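Local coordinates for protein 2-hydroxyisobutanoyl-CoA mutase large subunit (PDB 4R3U) that binds the acyl-CoA substrate and, together with a small cobalamin-binding subunit, interconverts 2-hydroxyisobutyryl-CoA and (S)-3-hydroxybutyryl-CoA, at residues A[321-325]-A[326-330]; A[285-289]-A[290-294]; A[507-510]-A[511-515]; A[542-545]-A[546-550]. One frame throughout, in Å; residues are numbered along the deposited sequence.

Interaction 1. Residues A[321-325]-A[326-330]; sequences AKIMK and ERFGA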
loop_
_atom_site.group_PDB
_atom_site.type_symbol
_atom_site.label_atom_id
_atom_site.label_comp_id
_atom_site.label_asym_id
_atom_site.label_seq_id
_atom_site.Cartn_x
_atom_site.Cartn_y
_atom_site.Cartn_z
ATOM N N ALA A 321 26.807 -5.280 -12.715
ATOM C CA ALA A 321 28.118 -5.475 -12.083
ATOM C C ALA A 321 28.996 -6.402 -12.927
ATOM O O ALA A 321 30.137 -6.032 -13.252
ATOM C CB ALA A 321 27.957 -6.043 -10.694
ATOM N N LYS A 322 28.427 -7.578 -13.328
ATOM C CA LYS A 322 29.111 -8.600 -14.112
ATOM C C LYS A 322 29.579 -8.091 -15.469
ATOM O O LYS A 322 30.699 -8.394 -15.863
ATOM C CB LYS A 322 28.259 -9.876 -14.222
ATOM C CG LYS A 322 28.184 -10.635 -12.908
ATOM C CD LYS A 322 27.222 -11.816 -12.921
ATOM C CE LYS A 322 27.413 -12.632 -11.658
ATOM N NZ LYS A 322 26.665 -13.916 -11.696
ATOM N N ILE A 323 28.736 -7.288 -16.155
ATOM C CA ILE A 323 29.013 -6.709 -17.484
ATOM C C ILE A 323 30.184 -5.733 -17.395
ATOM O O ILE A 323 31.138 -5.850 -18.160
ATOM C CB ILE A 323 27.736 -6.045 -18.085
ATOM C CG1 ILE A 323 26.658 -7.100 -18.449
ATOM C CG2 ILE A 323 28.059 -5.166 -19.287
ATOM C CD1 ILE A 323 25.181 -6.463 -18.631
ATOM N N MET A 324 30.104 -4.779 -16.453
ATOM C CA MET A 324 31.119 -3.753 -16.216
ATOM C C MET A 324 32.483 -4.340 -15.843
ATOM O O MET A 324 33.494 -3.960 -16.448
ATOM C CB MET A 324 30.613 -2.722 -15.184
ATOM C CG MET A 324 29.354 -1.970 -15.637
ATOM S SD MET A 324 29.360 -1.310 -17.349
ATOM C CE MET A 324 30.302 0.096 -17.131
ATOM N N LYS A 325 32.499 -5.330 -14.933
ATOM C CA LYS A 325 33.718 -6.014 -14.525
ATOM C C LYS A 325 34.251 -6.933 -15.606
ATOM O O LYS A 325 35.400 -6.769 -16.019
ATOM C CB LYS A 325 33.519 -6.808 -13.213
ATOM C CG LYS A 325 34.840 -7.319 -12.621
ATOM C CD LYS A 325 34.659 -8.518 -11.698
ATOM C CE LYS A 325 35.753 -8.559 -10.679
ATOM N NZ LYS A 325 35.354 -9.350 -9.486
ATOM N N GLU A 326 33.440 -7.930 -16.031
ATOM C CA GLU A 326 33.864 -8.956 -16.983
ATOM C C GLU A 326 33.989 -8.520 -18.414
ATOM O O GLU A 326 34.993 -8.857 -19.056
ATOM C CB GLU A 326 33.045 -10.250 -16.854
ATOM C CG GLU A 326 33.066 -10.892 -15.466
ATOM C CD GLU A 326 34.370 -11.376 -14.843
ATOM O OE1 GLU A 326 35.262 -11.845 -15.590
ATOM O OE2 GLU A 326 34.461 -11.362 -13.593
ATOM N N ARG A 327 32.995 -7.771 -18.928
ATOM C CA ARG A 327 32.991 -7.331 -20.319
ATOM C C ARG A 327 33.764 -6.024 -20.547
ATOM O O ARG A 327 34.410 -5.878 -21.579
ATOM C CB ARG A 327 31.543 -7.230 -20.834
ATOM C CG ARG A 327 31.423 -6.989 -22.339
ATOM C CD ARG A 327 30.114 -6.310 -22.684
ATOM N NE ARG A 327 30.031 -6.080 -24.119
ATOM C CZ ARG A 327 29.259 -6.789 -24.933
ATOM N NH1 ARG A 327 29.260 -6.548 -26.228
ATOM N NH2 ARG A 327 28.413 -7.687 -24.442
ATOM N N PHE A 328 33.668 -5.064 -19.629
ATOM C CA PHE A 328 34.359 -3.807 -19.860
ATOM C C PHE A 328 35.705 -3.666 -19.167
ATOM O O PHE A 328 36.479 -2.767 -19.512
ATOM C CB PHE A 328 33.420 -2.595 -19.689
ATOM C CG PHE A 328 32.282 -2.616 -20.691
ATOM C CD1 PHE A 328 32.528 -2.504 -22.063
ATOM C CD2 PHE A 328 30.969 -2.793 -20.272
ATOM C CE1 PHE A 328 31.474 -2.546 -22.991
ATOM C CE2 PHE A 328 29.911 -2.822 -21.199
ATOM C CZ PHE A 328 30.169 -2.694 -22.547
ATOM N N GLY A 329 36.000 -4.595 -18.250
ATOM C CA GLY A 329 37.237 -4.616 -17.489
ATOM C C GLY A 329 37.364 -3.475 -16.504
ATOM O O GLY A 329 38.466 -2.981 -16.260
ATOM N N ALA A 330 36.254 -3.049 -15.924
ATOM C CA ALA A 330 36.254 -1.962 -14.942
ATOM C C ALA A 330 37.009 -2.411 -13.689
ATOM O O ALA A 330 36.967 -3.597 -13.330
ATOM C CB ALA A 330 34.823 -1.563 -14.586
#
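Phe328 folds its ring back against the last turn of helix 306-327, into the grip of Ile323 and Met324. The CG2 methyl of Ile323 reaches ring atom CE2 of Phe328 at 3.5 Å, and the two side chains run alongside each other. From the Met324 side the chain bends twice, at chi2 (-47°) and again at chi3, which carries SD to 3.7 Å from CD2 of Phe328; this is a Met-aromatic contact, with the sulfur coming at the ring on a slant. Arg327 lays CD over one face of the same ring, toward its rim, and there the cluster passes over to solvent as the arginine leads outward. Ala330 sets its CB 3.3 Å from the carbonyl oxygen of Met324. The turn belongs to the helix of a beta-alpha-beta unit (strand 298-302, helix 306-327, strand 340-344) of the TIM barrel, and here it widens to pi type before the chain leaves. Ile323 O therefore takes two donors, Arg327 N at 2.8 Å and Phe328 N at 3.0 Å, while Met324 O receives Ala330 N at 3.0 Å. Gly329, at positive phi, makes the exit.

The other flank is looser and faces solvent. OE2 of Glu326 comes against the CD methylene of Lys325 at 3.4 Å, the two chains pointing the same way, but NZ of Lys325 stays 4.7 Å from OE2 of Glu326, and the lysine makes a cation-pi contact with Tyr80 instead.

Interaction 2. Residues A[285-289]-A[290-294]; sequences TGMHV and DEFAP
Met287 and Phe292 cross at a slant, the CG methylene of the methionine set against ring atom CD1 of Phe292 at 3.7 Å. The same CG also presses on CB of Glu291, so the thioether chain occupies the notch between two neighbouring side chains, and its SD makes an oblique Met-aromatic contact with the Phe292 ring. Phe292 turns back this way because its CG stands between the backbone N and the carbonyl carbon (chi1 70°), which brings one ring face under the carbonyl oxygen of Val289, 3.7 Å above the plane and toward the rim. The Ala293 methyl lies beside Val289, CB to CG1 3.9 Å. These contacts lie in the loop between helix 264-283 and strand 298-302 of the TIM barrel, just ahead of Arg295, a substrate-binding residue; beyond the loop, Met287 packs on Thr238 and Ala241 of helix 226-243, and Val289 on Met324. Polar bonds pin the curve. Val289 O accepts from Phe292 N and, nearly straight along its C=O axis, from Ala293 N at 2.8 Å. Glu291 N bonds to His288 O at 2.9 Å, and its OE1 receives His288 N in return. The His288 ring meets Asp290 N edge-on, in plane, at ND1 (2.9 Å), while the Asp290 carboxylate lies alongside and is held by Ser335 and Arg331 N.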
loop_
_atom_site.group_PDB
_atom_site.type_symbol
_atom_site.label_atom_id
_atom_site.label_comp_id
_atom_site.label_asym_id
_atom_site.label_seq_id
_atom_site.Cartn_x
_atom_site.Cartn_y
_atom_site.Cartn_z
ATOM N N THR A 285 36.438 6.711 -27.757
ATOM C CA THR A 285 37.106 8.031 -27.701
ATOM C C THR A 285 38.450 7.944 -26.962
ATOM O O THR A 285 39.173 8.938 -26.880
ATOM C CB THR A 285 36.225 9.082 -26.954
ATOM O OG1 THR A 285 36.185 8.765 -25.557
ATOM C CG2 THR A 285 34.821 9.210 -27.517
ATOM N N GLY A 286 38.739 6.787 -26.385
ATOM C CA GLY A 286 39.938 6.573 -25.594
ATOM C C GLY A 286 39.719 6.840 -24.119
ATOM O O GLY A 286 40.656 6.750 -23.317
ATOM N N MET A 287 38.466 7.173 -23.740
ATOM C CA MET A 287 38.094 7.396 -22.345
ATOM C C MET A 287 37.947 6.034 -21.694
ATOM O O MET A 287 37.187 5.208 -22.189
ATOM C CB MET A 287 36.791 8.198 -22.221
ATOM C CG MET A 287 36.384 8.424 -20.787
ATOM S SD MET A 287 35.149 9.696 -20.550
ATOM C CE MET A 287 36.186 11.143 -20.695
ATOM N N HIS A 288 38.702 5.792 -20.611
ATOM C CA HIS A 288 38.674 4.547 -19.864
ATOM C C HIS A 288 37.337 4.470 -19.161
ATOM O O HIS A 288 36.849 5.481 -18.646
ATOM C CB HIS A 288 39.818 4.533 -18.830
ATOM C CG HIS A 288 40.002 3.221 -18.116
ATOM N ND1 HIS A 288 39.119 2.797 -17.132
ATOM C CD2 HIS A 288 40.979 2.294 -18.247
ATOM C CE1 HIS A 288 39.567 1.618 -16.727
ATOM N NE2 HIS A 288 40.682 1.274 -17.365
ATOM N N VAL A 289 36.762 3.260 -19.122
ATOM C CA VAL A 289 35.492 2.928 -18.461
ATOM C C VAL A 289 35.368 3.540 -17.066
ATOM O O VAL A 289 34.312 4.077 -16.727
ATOM C CB VAL A 289 35.185 1.406 -18.424
ATOM C CG1 VAL A 289 33.684 1.161 -18.351
ATOM C CG2 VAL A 289 35.806 0.663 -19.605
ATOM N N ASP A 290 36.447 3.482 -16.267
ATOM C CA ASP A 290 36.434 3.994 -14.892
ATOM C C ASP A 290 36.358 5.532 -14.761
ATOM O O ASP A 290 36.058 6.042 -13.679
ATOM C CB ASP A 290 37.538 3.340 -14.036
ATOM C CG ASP A 290 37.391 1.834 -13.852
ATOM O OD1 ASP A 290 36.254 1.362 -13.700
ATOM O OD2 ASP A 290 38.426 1.137 -13.794
ATOM N N GLU A 291 36.567 6.264 -15.873
ATOM C CA GLU A 291 36.453 7.725 -15.883
ATOM C C GLU A 291 34.973 8.165 -15.924
ATOM O O GLU A 291 34.693 9.322 -15.612
ATOM C CB GLU A 291 37.174 8.331 -17.103
ATOM C CG GLU A 291 38.689 8.218 -17.129
ATOM C CD GLU A 291 39.320 9.009 -18.263
ATOM O OE1 GLU A 291 39.984 8.387 -19.128
ATOM O OE2 GLU A 291 39.131 10.250 -18.299
ATOM N N PHE A 292 34.035 7.281 -16.354
ATOM C CA PHE A 292 32.623 7.654 -16.534
ATOM C C PHE A 292 31.600 6.674 -15.981
ATOM O O PHE A 292 30.542 7.113 -15.526
ATOM C CB PHE A 292 32.333 7.989 -18.020
ATOM C CG PHE A 292 32.371 6.802 -18.958
ATOM C CD1 PHE A 292 33.573 6.375 -19.517
ATOM C CD2 PHE A 292 31.203 6.108 -19.282
ATOM C CE1 PHE A 292 33.610 5.266 -20.368
ATOM C CE2 PHE A 292 31.243 4.997 -20.130
ATOM C CZ PHE A 292 32.448 4.581 -20.660
ATOM N N ALA A 293 31.896 5.353 -16.000
ATOM C CA ALA A 293 30.990 4.327 -15.464
ATOM C C ALA A 293 30.461 4.605 -14.049
ATOM O O ALA A 293 29.245 4.415 -13.835
ATOM C CB ALA A 293 31.596 2.953 -15.557
ATOM N N PRO A 294 31.281 5.145 -13.095
ATOM C CA PRO A 294 30.736 5.450 -11.754
ATOM C C PRO A 294 29.539 6.414 -11.750
ATOM O O PRO A 294 28.669 6.298 -10.886
ATOM C CB PRO A 294 31.931 6.069 -11.023
ATOM C CG PRO A 294 33.119 5.548 -11.714
ATOM C CD PRO A 294 32.729 5.440 -13.146
#

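Interaction 3. Residues A[507-510]-A[511-515]; sequences SRTR and RVRAE
Thr509 and Arg513, one helical turn apart, meet in a van der Waals contact of a methyl with a guanidinium face. The CG2 methyl of Thr509 sits over the centre of one face of the Arg513 guanidinium, 3.5 Å from CZ. It gets there because CG2 is anti to the backbone N (chi1 -63° for OG1), while the arginine chain, straight from CG to NE, passes across it. Of the same kind, further round the helix, CG2 of Val512 touches the carbonyl oxygen of Arg508 at 3.2 Å.

Hydrogen bonds between backbone groups carry the regular i to i+4 ladder: Arg511 N to Ser507 O, Val512 N to Arg508 O at 2.9 Å, Arg513 N to Thr509 O, and Ala514 N to Arg510 O at 3.0 Å. Thr509 OG1 is hydrogen-bonded to Asp156.

Charges form the third group, and two of the four arginines pair with carboxylates outside the segments. Arg513 reaches Asp138 and Asp140, one through each terminal nitrogen, which should fix the plane that the methyl covers; Arg508 pairs with Glu108 and Asp160. Arg511 bends at chi3 toward Glu515, putting NH1 2.9 Å from OE2, yet that oxygen lies well out of the guanidinium plane, so the pairing is of charges alone. Arg510 keeps its NE 5.8 Å from NH1 of Arg513.

Spaced in this way, Arg508, Thr509, Val512 and Arg513 face the protein, whereas Ser507, Arg510 and Ala514 face outward: helix 501-515 is a surface helix whose inner face is held largely by arginine salt bridges and hydrogen bonds, away from the substrate and cofactor sites.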
loop_
_atom_site.group_PDB
_atom_site.type_symbol
_atom_site.label_atom_id
_atom_site.label_comp_id
_atom_site.label_asym_id
_atom_site.label_seq_id
_atom_site.Cartn_x
_atom_site.Cartn_y
_atom_site.Cartn_z
ATOM N N SER A 507 6.403 35.831 -26.061
ATOM C CA SER A 507 6.801 37.177 -25.646
ATOM C C SER A 507 8.254 37.199 -25.203
ATOM O O SER A 507 9.009 38.054 -25.676
ATOM C CB SER A 507 5.911 37.662 -24.508
ATOM O OG SER A 507 4.583 37.861 -24.956
ATOM N N ARG A 508 8.646 36.245 -24.311
ATOM C CA ARG A 508 10.003 36.102 -23.786
ATOM C C ARG A 508 10.989 35.624 -24.842
ATOM O O ARG A 508 12.084 36.184 -24.923
ATOM C CB ARG A 508 10.029 35.174 -22.568
ATOM C CG ARG A 508 11.419 34.992 -21.943
ATOM C CD ARG A 508 11.354 34.824 -20.453
ATOM N NE ARG A 508 10.648 33.595 -20.111
ATOM C CZ ARG A 508 10.002 33.394 -18.976
ATOM N NH1 ARG A 508 9.351 32.255 -18.770
ATOM N NH2 ARG A 508 9.972 34.338 -18.050
ATOM N N THR A 509 10.615 34.599 -25.636
ATOM C CA THR A 509 11.454 34.045 -26.707
ATOM C C THR A 509 11.790 35.132 -27.730
ATOM O O THR A 509 12.965 35.270 -28.091
ATOM C CB THR A 509 10.851 32.738 -27.287
ATOM O OG1 THR A 509 10.818 31.773 -26.241
ATOM C CG2 THR A 509 11.682 32.149 -28.415
ATOM N N ARG A 510 10.765 35.941 -28.140
ATOM C CA ARG A 510 10.891 37.049 -29.105
ATOM C C ARG A 510 11.845 38.136 -28.591
ATOM O O ARG A 510 12.626 38.695 -29.380
ATOM C CB ARG A 510 9.516 37.685 -29.424
ATOM C CG ARG A 510 8.611 36.862 -30.342
ATOM C CD ARG A 510 7.391 37.656 -30.787
ATOM N NE ARG A 510 6.424 36.818 -31.498
ATOM C CZ ARG A 510 5.170 37.178 -31.787
ATOM N NH1 ARG A 510 4.703 38.360 -31.397
ATOM N NH2 ARG A 510 4.368 36.346 -32.443
ATOM N N ARG A 511 11.757 38.432 -27.272
ATOM C CA ARG A 511 12.538 39.418 -26.546
ATOM C C ARG A 511 14.005 38.991 -26.514
ATOM O O ARG A 511 14.880 39.794 -26.855
ATOM C CB ARG A 511 11.983 39.575 -25.115
ATOM C CG ARG A 511 12.505 40.786 -24.344
ATOM C CD ARG A 511 12.431 40.615 -22.833
ATOM N NE ARG A 511 12.942 39.327 -22.337
ATOM C CZ ARG A 511 13.961 39.190 -21.495
ATOM N NH1 ARG A 511 14.605 40.259 -21.040
ATOM N NH2 ARG A 511 14.345 37.985 -21.102
ATOM N N VAL A 512 14.274 37.723 -26.143
ATOM C CA VAL A 512 15.622 37.129 -26.071
ATOM C C VAL A 512 16.327 37.268 -27.429
ATOM O O VAL A 512 17.475 37.737 -27.476
ATOM C CB VAL A 512 15.592 35.664 -25.531
ATOM C CG1 VAL A 512 16.940 34.954 -25.704
ATOM C CG2 VAL A 512 15.134 35.623 -24.065
ATOM N N ARG A 513 15.619 36.910 -28.528
ATOM C CA ARG A 513 16.105 37.039 -29.905
ATOM C C ARG A 513 16.359 38.504 -30.278
ATOM O O ARG A 513 17.327 38.784 -30.991
ATOM C CB ARG A 513 15.099 36.447 -30.898
ATOM C CG ARG A 513 14.923 34.952 -30.842
ATOM C CD ARG A 513 13.829 34.582 -31.809
ATOM N NE ARG A 513 13.493 33.155 -31.810
ATOM C CZ ARG A 513 12.250 32.686 -31.857
ATOM N NH1 ARG A 513 11.216 33.522 -31.846
ATOM N NH2 ARG A 513 12.028 31.379 -31.884
ATOM N N ALA A 514 15.491 39.432 -29.823
ATOM C CA ALA A 514 15.616 40.878 -30.123
ATOM C C ALA A 514 16.832 41.527 -29.419
ATOM O O ALA A 514 17.622 42.199 -30.075
ATOM C CB ALA A 514 14.332 41.608 -29.747
ATOM N N GLU A 515 16.991 41.268 -28.097
ATOM C CA GLU A 515 18.039 41.777 -27.199
ATOM C C GLU A 515 19.447 41.254 -27.489
ATOM O O GLU A 515 20.424 41.914 -27.108
ATOM C CB GLU A 515 17.685 41.440 -25.734
ATOM C CG GLU A 515 16.750 42.436 -25.065
ATOM C CD GLU A 515 16.220 42.076 -23.685
ATOM O OE1 GLU A 515 15.551 42.944 -23.077
ATOM O OE2 GLU A 515 16.441 40.931 -23.220
#

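Interaction 4. Residues A[542-545]-A[546-550]; sequences LTIE and LVKAG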
loop_
_atom_site.group_PDB
_atom_site.type_symbol
_atom_site.label_atom_id
_atom_site.label_comp_id
_atom_site.label_asym_id
_atom_site.label_seq_id
_atom_site.Cartn_x
_atom_site.Cartn_y
_atom_site.Cartn_z
ATOM N N LEU A 542 30.648 24.846 -27.004
ATOM C CA LEU A 542 30.052 25.848 -27.884
ATOM C C LEU A 542 28.564 26.041 -27.677
ATOM O O LEU A 542 28.098 27.161 -27.860
ATOM C CB LEU A 542 30.404 25.581 -29.359
ATOM C CG LEU A 542 30.231 26.707 -30.363
ATOM C CD1 LEU A 542 30.847 27.998 -29.877
ATOM C CD2 LEU A 542 30.843 26.320 -31.645
ATOM N N THR A 543 27.819 24.965 -27.309
ATOM C CA THR A 543 26.385 25.040 -27.009
ATOM C C THR A 543 26.208 25.889 -25.718
ATOM O O THR A 543 25.245 26.661 -25.634
ATOM C CB THR A 543 25.736 23.651 -26.897
ATOM O OG1 THR A 543 26.139 22.827 -27.984
ATOM C CG2 THR A 543 24.211 23.716 -26.868
ATOM N N ILE A 544 27.159 25.778 -24.743
ATOM C CA ILE A 544 27.171 26.600 -23.518
ATOM C C ILE A 544 27.321 28.094 -23.915
ATOM O O ILE A 544 26.549 28.925 -23.432
ATOM C CB ILE A 544 28.204 26.134 -22.424
ATOM C CG1 ILE A 544 27.941 24.680 -21.970
ATOM C CG2 ILE A 544 28.174 27.059 -21.193
ATOM C CD1 ILE A 544 29.151 23.967 -21.350
ATOM N N GLU A 545 28.241 28.416 -24.852
ATOM C CA GLU A 545 28.428 29.792 -25.324
ATOM C C GLU A 545 27.214 30.333 -26.079
ATOM O O GLU A 545 26.808 31.484 -25.877
ATOM C CB GLU A 545 29.712 29.930 -26.139
ATOM C CG GLU A 545 30.971 29.961 -25.279
ATOM C CD GLU A 545 30.941 30.938 -24.115
ATOM O OE1 GLU A 545 30.766 32.152 -24.371
ATOM O OE2 GLU A 545 31.019 30.483 -22.947
ATOM N N LEU A 546 26.589 29.466 -26.876
ATOM C CA LEU A 546 25.398 29.782 -27.652
ATOM C C LEU A 546 24.204 30.188 -26.784
ATOM O O LEU A 546 23.682 31.291 -26.958
ATOM C CB LEU A 546 25.025 28.607 -28.565
ATOM C CG LEU A 546 25.730 28.559 -29.927
ATOM C CD1 LEU A 546 25.649 27.162 -30.520
ATOM C CD2 LEU A 546 25.156 29.607 -30.886
ATOM N N VAL A 547 23.770 29.306 -25.867
ATOM C CA VAL A 547 22.666 29.566 -24.912
ATOM C C VAL A 547 22.887 30.878 -24.104
ATOM O O VAL A 547 21.951 31.685 -23.970
ATOM C CB VAL A 547 22.288 28.342 -24.024
ATOM C CG1 VAL A 547 21.935 27.132 -24.887
ATOM C CG2 VAL A 547 23.374 27.991 -23.011
ATOM N N LYS A 548 24.161 31.120 -23.668
ATOM C CA LYS A 548 24.604 32.324 -22.959
ATOM C C LYS A 548 24.373 33.541 -23.836
ATOM O O LYS A 548 23.865 34.562 -23.351
ATOM C CB LYS A 548 26.102 32.237 -22.604
ATOM C CG LYS A 548 26.380 31.578 -21.273
ATOM C CD LYS A 548 27.835 31.217 -21.113
ATOM C CE LYS A 548 28.208 31.000 -19.662
ATOM N NZ LYS A 548 29.672 30.753 -19.500
ATOM N N ALA A 549 24.740 33.425 -25.136
ATOM C CA ALA A 549 24.653 34.504 -26.110
ATOM C C ALA A 549 23.211 34.896 -26.511
ATOM O O ALA A 549 23.008 35.926 -27.164
ATOM C CB ALA A 549 25.505 34.164 -27.327
ATOM N N GLY A 550 22.243 34.096 -26.094
ATOM C CA GLY A 550 20.830 34.320 -26.378
ATOM C C GLY A 550 20.231 33.421 -27.448
ATOM O O GLY A 550 19.128 33.696 -27.934
#
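Two torsions bring Glu545 and Lys548 within range of each other: the glutamate chain bends at chi2 (-50°), and the lysine, its CG anti to the carbonyl carbon (chi1 -88°), runs on extended. They cross obliquely, with OE2 of Glu545 3.7 Å from NZ of Lys548, a long salt bridge; the same oxygen is equally near CD of the lysine. On its way out the Lys548 chain runs beside Ile544, CD to CG2 4.2 Å, in the same direction.

The buried side is mostly aliphatic, with Thr543 OG1 bonded to Leu539 O. Val547 presses CG2 on the carbonyl oxygen of Ile544 at 3.3 Å, and Leu546 rests its CG on Leu542 O at 3.4 Å; Leu546 and Val547 both pack on Ile556 of helix 553-564. Four i to i+4 backbone bonds hold the turns, including Val547 N to Thr543 O at 3.0 Å and Ala549 N to Glu545 O at 2.9 Å. Gly550 then ends helix 540-549 in a Schellman motif, at positive phi.

The Lys548 ammonium pairs with two carboxylates, and the long contact with Glu545 probably adds mainly electrostatic attraction to the stronger pairing with Glu195 of helix 183-196.

In the fold
Interactions 1 and 2 lie together in the TIM-barrel part: the CE methyl of Met324 sits 3.5 Å from CB of Ala293, and CB of Ala330 touches Asp290, so a helix end and the loop before the preceding strand share one partly buried patch of sulfur-aromatic and aliphatic packing. Interactions 3 and 4 form a second pair, about 15 Å apart by centres and touching where Val512 CG1 meets Gly550 O, on helices 501-515 and 540-549. Interaction 3 is the surface member, dominated by arginine charges; interaction 4 is aliphatic on its buried side, with a long ion pair at the exposed edge. Between the pairs, 2 and 4 come nearest, about 15 Å between nearest atoms.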